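Local coordinates for protein putative phosphosugar isomerase (Silicibacter pomeroyi DSS-3, PDB 3FJ1) that is a putative phosphosugar isomerase of the SIS family, uncharacterised in detail, that probably binds phosphorylated sugars or related carbohydrate derivatives, at residues Pro43-Thr48 with Leu71-Leu76; His56-Leu61 with Phe156-Ala160; Asp85-Asp91 with Asn113-Ala119. One frame throughout, in Å; residues are numbered along the deposited sequence.

Interaction 1: residues Pro43-Thr48 with Leu71-Leu76; sequences PSFVAT and LPVASL
The carbonyl oxygen of V46 takes two donors from the neighbouring strand: a hydrogen bond from A74 N, with N to O at 2.8 Å and an N-H...O angle of 162°, and a CA-H...O contact from V73 CA at 3.2 Å. The pattern returns from the partner strand, where A74 O accepts from T48 N and also meets A47 CA at 3.1 Å. V46 N on P72 O and L76 N on T48 O complete a ladder of four backbone bonds, as expected when V46, A47 and T48 lie abreast of V73, A74 and S75 in parallel register.

Side chains sort onto the two faces. On one, V46 and V73 run side by side in the same direction, V46 CB lying 4.0 Å from V73 CG2, while the T48 side chain crosses that of V73, its CG2 meeting V73 CG1 at 3.7 Å. The L71 side chain crosses that of V46 at about a right angle, its CD1 meeting V46 CG2. This face is covered by helix 53-69, with T48 on C58 and V73 on S62 and A65. With T48 OG1 set between its own backbone N and carbonyl carbon (chi1 61°), the hydroxyl is turned toward S75, where a water joins it to S75 OG. On the other face A47 CB packs against L76 CD1, 3.7 Å away; on that side too A74 meets V73 of the second subunit.

Strand 45-49, helix 53-69 and strand 73-75 thus form a beta-alpha-beta crossover, the opening unit of the parallel five-stranded sheet of an SIS domain.

Interaction 2: residues His56-Leu61 with Phe156-Ala160; sequences HVCTYL and FVTSA
V57 and F156 carry the apolar packing, sliding past each other in opposite directions. V57 CG2 lies 3.5 Å from F156 CD1, approaching the ring obliquely, and H56 CB reaches the edge of the same ring near its plane, 4.0 Å from CE1. F156 gets there because its CG is anti to the backbone N (chi1 -177°), which swings the phenyl across to the partner helix. The other branch of V57, CG1, drops onto the backbone of the second helix, 3.8 Å from A160 N, and also touches S159 CB. A replacement by alanine would remove both branches and would probably leave a gap between the F156 ring and the backbone at A160.

Y60 adds looser aromatic packing: F156 CZ lies at the edge of the Y60 ring, 4.5 Å from CD2, and A160 CB stands obliquely to it, 4.2 Å from the same Y60 CD2. One further contact is between an apolar group and a backbone oxygen, L61 CD2 lying 3.7 Å from A160 O.

Two polar ends bond outside this interface: Y60 OH to L306 O, and S159 OG to T155 O in its own helix.

The segments' axes pass 9.7 Å apart at 34°, well inside the chain. Helices 217-231 and 308-326 close over Y60 and F156, while on the far side of helix 153-171 V157 and T158 pack against helix 8-41.

Interaction 3: residues Asp85-Asp91 with Asn113-Ala119; sequences DARLRLD and NAGRDGA
Two arginines lie flat on one another: the guanidinium of R87 stacks on that of R116, centres 3.7 Å apart and planes only 1° out of parallel. They belong to a salt-bridge network of D85, R116 and D117, set where a Schellman motif ends helix 105-116 in this SIS domain. The flanking carboxylates probably offset the like charges of the pair.

R116 is gripped round its rim. NE and NH2 take the two oxygens of D117 side-on, while NH1 donates to D85 OD1 at 2.8 Å, on the syn side of that carboxylate. The bend at chi3 (67°) brings the guanidinium beside D117, and N113 CG lies on the face opposite R87, toward the rim. D85 OD1 has a second donor in N113 ND2, also at 2.8 Å, though that bond is more bent.

D117 joins this network to the loop backbone. L88 N reaches its OD2 at 3.0 Å from above the carboxylate plane, and R116 NH2 meets the same oxygen on its syn side, near the plane and slightly to the opposite side. D117 O accepts from L90 N.

L90 is the apolar part: CD1 rests on A114, 3.6 Å from CA, and CB on A119 CB. G118, with positive phi, lies against the loop at D91; a side chain there would run into D91 OD1. Nearby, R89 extends to D42 of the second subunit in a salt bridge. A water bonded to both R87 NH1 and D117 OD1 donates to that carboxylate oxygen at 2.6 Å.

In the fold
From the N terminus, the chain passes through helix 8-41 into strand 45-49. Interaction 1 closes the first loop, bringing 71-76 back beside 43-48 after the helix between them. Interaction 2 starts on that intervening helix, 53-69, and closes only at 156-160, so the two contacts cross along the sequence. Interaction 3 lies wholly within the span of interaction 2, following interaction 1 in series, and secures the loop before strand 93-99 to the end of helix 105-116. F45 and L76 pack against 88-91, linking interactions 1 and 3, both of which meet the second subunit; interaction 2 ties helices near the chain's centre.

Interaction 1: residues Pro43-Thr48 with Leu71-Leu76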
loop_
_atom_site.group_PDB
_atom_site.type_symbol
_atom_site.label_atom_id
_atom_site.label_comp_id
_atom_site.label_asym_id
_atom_site.label_seq_id
_atom_site.Cartn_x
_atom_site.Cartn_y
_atom_site.Cartn_z
ATOM N N PRO A 43 20.839 12.913 -6.489
ATOM C CA PRO A 43 20.555 11.525 -6.049
ATOM C C PRO A 43 19.880 10.695 -7.160
ATOM O O PRO A 43 19.246 11.244 -8.058
ATOM C CB PRO A 43 19.601 11.714 -4.860
ATOM C CG PRO A 43 18.984 13.079 -5.076
ATOM C CD PRO A 43 20.043 13.904 -5.748
ATOM N N SER A 44 20.056 9.387 -7.096
ATOM C CA SER A 44 19.558 8.473 -8.109
ATOM C C SER A 44 18.328 7.697 -7.677
ATOM O O SER A 44 17.813 6.903 -8.432
ATOM C CB SER A 44 20.642 7.488 -8.507
ATOM O OG SER A 44 21.187 6.841 -7.377
ATOM N N PHE A 45 17.857 7.948 -6.473
ATOM C CA PHE A 45 16.588 7.352 -6.063
ATOM C C PHE A 45 16.072 8.038 -4.813
ATOM O O PHE A 45 16.741 8.879 -4.194
ATOM C CB PHE A 45 16.605 5.814 -5.923
ATOM C CG PHE A 45 17.350 5.309 -4.729
ATOM C CD1 PHE A 45 18.719 5.162 -4.765
ATOM C CD2 PHE A 45 16.671 4.955 -3.574
ATOM C CE1 PHE A 45 19.426 4.671 -3.651
ATOM C CE2 PHE A 45 17.355 4.464 -2.470
ATOM C CZ PHE A 45 18.735 4.325 -2.507
ATOM N N VAL A 46 14.798 7.757 -4.558
ATOM C CA VAL A 46 14.063 8.403 -3.477
ATOM C C VAL A 46 13.465 7.357 -2.537
ATOM O O VAL A 46 12.948 6.338 -2.999
ATOM C CB VAL A 46 12.919 9.277 -4.022
ATOM C CG1 VAL A 46 12.206 9.997 -2.873
ATOM C CG2 VAL A 46 13.447 10.294 -5.069
ATOM N N ALA A 47 13.492 7.630 -1.232
ATOM C CA ALA A 47 12.818 6.799 -0.242
ATOM C C ALA A 47 11.820 7.684 0.477
ATOM O O ALA A 47 12.103 8.855 0.695
ATOM C CB ALA A 47 13.790 6.193 0.759
ATOM N N THR A 48 10.630 7.177 0.768
ATOM C CA THR A 48 9.647 7.953 1.516
ATOM C C THR A 48 9.406 7.286 2.878
ATOM O O THR A 48 9.519 6.064 3.023
ATOM C CB THR A 48 8.301 8.163 0.792
ATOM O OG1 THR A 48 7.696 6.887 0.543
ATOM C CG2 THR A 48 8.482 8.971 -0.551
ATOM N N LEU A 71 12.908 9.087 -11.288
ATOM C CA LEU A 71 13.572 8.499 -10.140
ATOM C C LEU A 71 12.660 7.492 -9.481
ATOM O O LEU A 71 11.508 7.797 -9.212
ATOM C CB LEU A 71 13.987 9.566 -9.120
ATOM C CG LEU A 71 15.080 10.542 -9.583
ATOM C CD1 LEU A 71 15.375 11.560 -8.494
ATOM C CD2 LEU A 71 16.364 9.804 -9.983
ATOM N N PRO A 72 13.167 6.274 -9.256
ATOM C CA PRO A 72 12.365 5.263 -8.569
ATOM C C PRO A 72 12.208 5.665 -7.086
ATOM O O PRO A 72 13.132 6.238 -6.474
ATOM C CB PRO A 72 13.183 3.992 -8.763
ATOM C CG PRO A 72 14.572 4.465 -8.931
ATOM C CD PRO A 72 14.511 5.787 -9.596
ATOM N N VAL A 73 11.046 5.377 -6.523
ATOM C CA VAL A 73 10.691 5.792 -5.160
ATOM C C VAL A 73 10.295 4.572 -4.329
ATOM O O VAL A 73 9.325 3.861 -4.644
ATOM C CB VAL A 73 9.525 6.784 -5.184
ATOM C CG1 VAL A 73 9.220 7.332 -3.773
ATOM C CG2 VAL A 73 9.826 7.953 -6.171
ATOM N N ALA A 74 11.069 4.317 -3.300
ATOM C CA ALA A 74 10.806 3.220 -2.400
ATOM C C ALA A 74 10.127 3.709 -1.130
ATOM O O ALA A 74 10.668 4.583 -0.442
ATOM C CB ALA A 74 12.124 2.528 -2.019
ATOM N N SER A 75 8.970 3.135 -0.793
ATOM C CA SER A 75 8.314 3.421 0.490
ATOM C C SER A 75 8.892 2.510 1.582
ATOM O O SER A 75 8.764 1.276 1.518
ATOM C CB SER A 75 6.799 3.194 0.390
ATOM O OG SER A 75 6.171 3.232 1.646
ATOM N N LEU A 76 9.555 3.120 2.557
ATOM C CA LEU A 76 10.193 2.404 3.624
ATOM C C LEU A 76 9.306 2.174 4.837
ATOM O O LEU A 76 8.856 3.127 5.479
ATOM C CB LEU A 76 11.462 3.155 4.073
ATOM C CG LEU A 76 12.638 3.332 3.099
ATOM C CD1 LEU A 76 13.792 4.137 3.787
ATOM C CD2 LEU A 76 13.103 1.994 2.528
HETATM O O HOH W 1 6.160 5.771 2.642
#

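Interaction 2: residues His56-Leu61 with Phe156-Ala160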
loop_
_atom_site.group_PDB
_atom_site.type_symbol
_atom_site.label_atom_id
_atom_site.label_comp_id
_atom_site.label_asym_id
_atom_site.label_seq_id
_atom_site.Cartn_x
_atom_site.Cartn_y
_atom_site.Cartn_z
ATOM N N HIS A 56 -0.385 8.789 1.914
ATOM C CA HIS A 56 -1.119 9.035 0.662
ATOM C C HIS A 56 -0.458 10.218 -0.059
ATOM O O HIS A 56 -0.362 10.238 -1.290
ATOM C CB HIS A 56 -2.604 9.249 0.910
ATOM C CG HIS A 56 -3.255 8.085 1.605
ATOM N ND1 HIS A 56 -2.942 6.774 1.294
ATOM C CD2 HIS A 56 -4.216 8.027 2.558
ATOM C CE1 HIS A 56 -3.646 5.967 2.068
ATOM N NE2 HIS A 56 -4.466 6.697 2.806
ATOM N N VAL A 57 0.044 11.182 0.716
ATOM C CA VAL A 57 0.839 12.253 0.157
ATOM C C VAL A 57 2.066 11.659 -0.517
ATOM O O VAL A 57 2.439 12.027 -1.624
ATOM C CB VAL A 57 1.244 13.283 1.199
ATOM C CG1 VAL A 57 2.186 14.326 0.521
ATOM C CG2 VAL A 57 -0.016 13.937 1.818
ATOM N N CYS A 58 2.720 10.741 0.176
ATOM C CA CYS A 58 3.912 10.081 -0.373
ATOM C C CYS A 58 3.611 9.291 -1.668
ATOM O O CYS A 58 4.379 9.331 -2.627
ATOM C CB CYS A 58 4.559 9.226 0.678
ATOM S SG CYS A 58 5.487 10.204 1.910
ATOM N N THR A 59 2.470 8.619 -1.713
ATOM C CA THR A 59 2.080 7.942 -2.944
ATOM C C THR A 59 1.947 8.940 -4.090
ATOM O O THR A 59 2.465 8.710 -5.188
ATOM C CB THR A 59 0.771 7.178 -2.752
ATOM O OG1 THR A 59 0.954 6.203 -1.713
ATOM C CG2 THR A 59 0.299 6.509 -4.080
ATOM N N TYR A 60 1.260 10.049 -3.832
ATOM C CA TYR A 60 1.119 11.153 -4.783
ATOM C C TYR A 60 2.505 11.637 -5.272
ATOM O O TYR A 60 2.778 11.670 -6.472
ATOM C CB TYR A 60 0.320 12.263 -4.098
ATOM C CG TYR A 60 -0.267 13.357 -4.956
ATOM C CD1 TYR A 60 0.313 13.768 -6.140
ATOM C CD2 TYR A 60 -1.363 14.085 -4.493
ATOM C CE1 TYR A 60 -0.215 14.833 -6.875
ATOM C CE2 TYR A 60 -1.871 15.143 -5.213
ATOM C CZ TYR A 60 -1.308 15.507 -6.394
ATOM O OH TYR A 60 -1.843 16.551 -7.078
ATOM N N LEU A 61 3.400 11.919 -4.331
ATOM C CA LEU A 61 4.722 12.389 -4.661
ATOM C C LEU A 61 5.614 11.336 -5.343
ATOM O O LEU A 61 6.498 11.729 -6.099
ATOM C CB LEU A 61 5.398 12.970 -3.434
ATOM C CG LEU A 61 4.696 14.196 -2.799
ATOM C CD1 LEU A 61 5.486 14.626 -1.527
ATOM C CD2 LEU A 61 4.520 15.347 -3.797
ATOM N N PHE A 156 -3.036 17.676 4.375
ATOM C CA PHE A 156 -2.899 16.887 3.134
ATOM C C PHE A 156 -2.522 17.763 1.916
ATOM O O PHE A 156 -1.546 17.488 1.210
ATOM C CB PHE A 156 -4.171 16.102 2.823
ATOM C CG PHE A 156 -4.022 15.240 1.610
ATOM C CD1 PHE A 156 -3.506 13.974 1.720
ATOM C CD2 PHE A 156 -4.267 15.744 0.341
ATOM C CE1 PHE A 156 -3.327 13.176 0.611
ATOM C CE2 PHE A 156 -4.086 14.938 -0.807
ATOM C CZ PHE A 156 -3.592 13.643 -0.658
ATOM N N VAL A 157 -3.306 18.810 1.687
ATOM C CA VAL A 157 -3.113 19.675 0.510
ATOM C C VAL A 157 -1.765 20.354 0.521
ATOM O O VAL A 157 -1.034 20.248 -0.453
ATOM C CB VAL A 157 -4.282 20.671 0.315
ATOM C CG1 VAL A 157 -3.974 21.638 -0.815
ATOM C CG2 VAL A 157 -5.599 19.902 0.030
ATOM N N THR A 158 -1.416 21.015 1.624
ATOM C CA THR A 158 -0.135 21.723 1.727
ATOM C C THR A 158 1.091 20.794 1.707
ATOM O O THR A 158 2.124 21.158 1.142
ATOM C CB THR A 158 -0.054 22.654 2.960
ATOM O OG1 THR A 158 -0.217 21.905 4.168
ATOM C CG2 THR A 158 -1.108 23.785 2.874
ATOM N N SER A 159 0.972 19.606 2.298
ATOM C CA SER A 159 2.060 18.609 2.226
ATOM C C SER A 159 2.360 18.271 0.756
ATOM O O SER A 159 3.528 18.253 0.303
ATOM C CB SER A 159 1.719 17.350 3.028
ATOM O OG SER A 159 1.717 17.599 4.447
ATOM N N ALA A 160 1.297 17.955 0.008
ATOM C CA ALA A 160 1.440 17.630 -1.372
ATOM C C ALA A 160 1.985 18.807 -2.182
ATOM O O ALA A 160 2.892 18.618 -2.992
ATOM C CB ALA A 160 0.107 17.075 -1.962
#

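Interaction 3: residues Asp85-Asp91 with Asn113-Ala119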
loop_
_atom_site.group_PDB
_atom_site.type_symbol
_atom_site.label_atom_id
_atom_site.label_comp_id
_atom_site.label_asym_id
_atom_site.label_seq_id
_atom_site.Cartn_x
_atom_site.Cartn_y
_atom_site.Cartn_z
ATOM N N ASP A 85 16.193 -2.204 13.267
ATOM C CA ASP A 85 17.379 -1.348 13.139
ATOM C C ASP A 85 18.323 -1.889 12.062
ATOM O O ASP A 85 19.515 -2.063 12.304
ATOM C CB ASP A 85 18.109 -1.217 14.481
ATOM C CG ASP A 85 19.152 -0.121 14.483
ATOM O OD1 ASP A 85 19.067 0.826 13.673
ATOM O OD2 ASP A 85 20.055 -0.221 15.346
ATOM N N ALA A 86 17.781 -2.170 10.880
ATOM C CA ALA A 86 18.557 -2.661 9.775
ATOM C C ALA A 86 19.418 -1.539 9.196
ATOM O O ALA A 86 19.064 -0.330 9.241
ATOM C CB ALA A 86 17.631 -3.279 8.681
ATOM N N ARG A 87 20.567 -1.946 8.669
ATOM C CA ARG A 87 21.464 -1.047 7.970
ATOM C C ARG A 87 21.121 -1.124 6.493
ATOM O O ARG A 87 21.267 -2.185 5.880
ATOM C CB ARG A 87 22.916 -1.481 8.190
ATOM C CG ARG A 87 23.348 -1.278 9.612
ATOM C CD ARG A 87 23.808 0.135 9.855
ATOM N NE ARG A 87 24.044 0.365 11.278
ATOM C CZ ARG A 87 24.850 1.312 11.760
ATOM N NH1 ARG A 87 25.548 2.104 10.949
ATOM N NH2 ARG A 87 24.990 1.446 13.075
ATOM N N LEU A 88 20.630 -0.020 5.943
ATOM C CA LEU A 88 20.272 0.074 4.532
ATOM C C LEU A 88 21.363 0.797 3.739
ATOM O O LEU A 88 22.183 1.529 4.301
ATOM C CB LEU A 88 18.920 0.799 4.358
ATOM C CG LEU A 88 17.696 0.117 5.010
ATOM C CD1 LEU A 88 16.441 0.856 4.663
ATOM C CD2 LEU A 88 17.586 -1.318 4.549
ATOM N N ARG A 89 21.391 0.533 2.438
ATOM C CA ARG A 89 22.309 1.192 1.520
ATOM C C ARG A 89 21.549 2.347 0.911
ATOM O O ARG A 89 20.796 2.170 -0.049
ATOM C CB ARG A 89 22.802 0.200 0.474
ATOM C CG ARG A 89 23.632 -0.870 1.149
ATOM C CD ARG A 89 23.902 -2.096 0.298
ATOM N NE ARG A 89 24.505 -1.768 -0.993
ATOM C CZ ARG A 89 25.123 -2.650 -1.778
ATOM N NH1 ARG A 89 25.277 -3.912 -1.400
ATOM N NH2 ARG A 89 25.624 -2.249 -2.934
ATOM N N LEU A 90 21.729 3.538 1.498
ATOM C CA LEU A 90 20.993 4.725 1.069
ATOM C C LEU A 90 21.863 5.902 0.577
ATOM O O LEU A 90 21.371 7.032 0.448
ATOM C CB LEU A 90 20.031 5.174 2.172
ATOM C CG LEU A 90 18.910 4.180 2.507
ATOM C CD1 LEU A 90 18.096 4.649 3.732
ATOM C CD2 LEU A 90 18.010 4.007 1.318
ATOM N N ASP A 91 23.139 5.629 0.275
ATOM C CA ASP A 91 24.010 6.637 -0.305
ATOM C C ASP A 91 23.337 7.009 -1.644
ATOM O O ASP A 91 22.729 6.169 -2.289
ATOM C CB ASP A 91 25.422 6.058 -0.567
ATOM C CG ASP A 91 26.166 5.650 0.717
ATOM O OD1 ASP A 91 26.080 6.313 1.780
ATOM O OD2 ASP A 91 26.898 4.637 0.655
ATOM N N ASN A 113 17.674 6.888 10.781
ATOM C CA ASN A 113 18.452 5.774 10.235
ATOM C C ASN A 113 18.806 5.996 8.778
ATOM O O ASN A 113 19.913 5.646 8.323
ATOM C CB ASN A 113 17.714 4.424 10.406
ATOM C CG ASN A 113 17.909 3.816 11.814
ATOM O OD1 ASN A 113 18.300 4.523 12.768
ATOM N ND2 ASN A 113 17.611 2.515 11.953
ATOM N N ALA A 114 17.849 6.533 8.033
ATOM C CA ALA A 114 18.087 6.835 6.613
ATOM C C ALA A 114 19.324 7.746 6.460
ATOM O O ALA A 114 20.169 7.488 5.603
ATOM C CB ALA A 114 16.863 7.474 5.997
ATOM N N GLY A 115 19.388 8.812 7.265
ATOM C CA GLY A 115 20.534 9.741 7.297
ATOM C C GLY A 115 21.819 9.037 7.690
ATOM O O GLY A 115 22.847 9.183 7.036
ATOM N N ARG A 116 21.759 8.252 8.763
ATOM C CA ARG A 116 22.888 7.455 9.198
ATOM C C ARG A 116 23.406 6.585 8.038
ATOM O O ARG A 116 24.610 6.433 7.845
ATOM C CB ARG A 116 22.447 6.547 10.366
ATOM C CG ARG A 116 23.530 5.592 10.957
ATOM C CD ARG A 116 22.915 4.452 11.743
ATOM N NE ARG A 116 22.164 3.516 10.911
ATOM C CZ ARG A 116 21.358 2.561 11.382
ATOM N NH1 ARG A 116 21.200 2.409 12.682
ATOM N NH2 ARG A 116 20.690 1.765 10.559
ATOM N N ASP A 117 22.478 6.029 7.267
ATOM C CA ASP A 117 22.791 5.132 6.158
ATOM C C ASP A 117 23.020 5.783 4.781
ATOM O O ASP A 117 23.057 5.071 3.742
ATOM C CB ASP A 117 21.739 4.044 6.104
ATOM C CG ASP A 117 21.744 3.173 7.351
ATOM O OD1 ASP A 117 22.741 3.201 8.107
ATOM O OD2 ASP A 117 20.728 2.473 7.583
ATOM N N GLY A 118 23.213 7.105 4.794
ATOM C CA GLY A 118 23.659 7.859 3.616
ATOM C C GLY A 118 22.727 8.786 2.890
ATOM O O GLY A 118 23.179 9.500 1.987
ATOM N N ALA A 119 21.447 8.779 3.248
ATOM C CA ALA A 119 20.446 9.562 2.518
ATOM C C ALA A 119 20.500 11.032 2.911
ATOM O O ALA A 119 20.956 11.371 4.024
ATOM C CB ALA A 119 19.029 9.025 2.772
HETATM O O HOH W 2 17.022 1.241 9.498
HETATM O O HOH W 3 25.290 2.646 8.044
#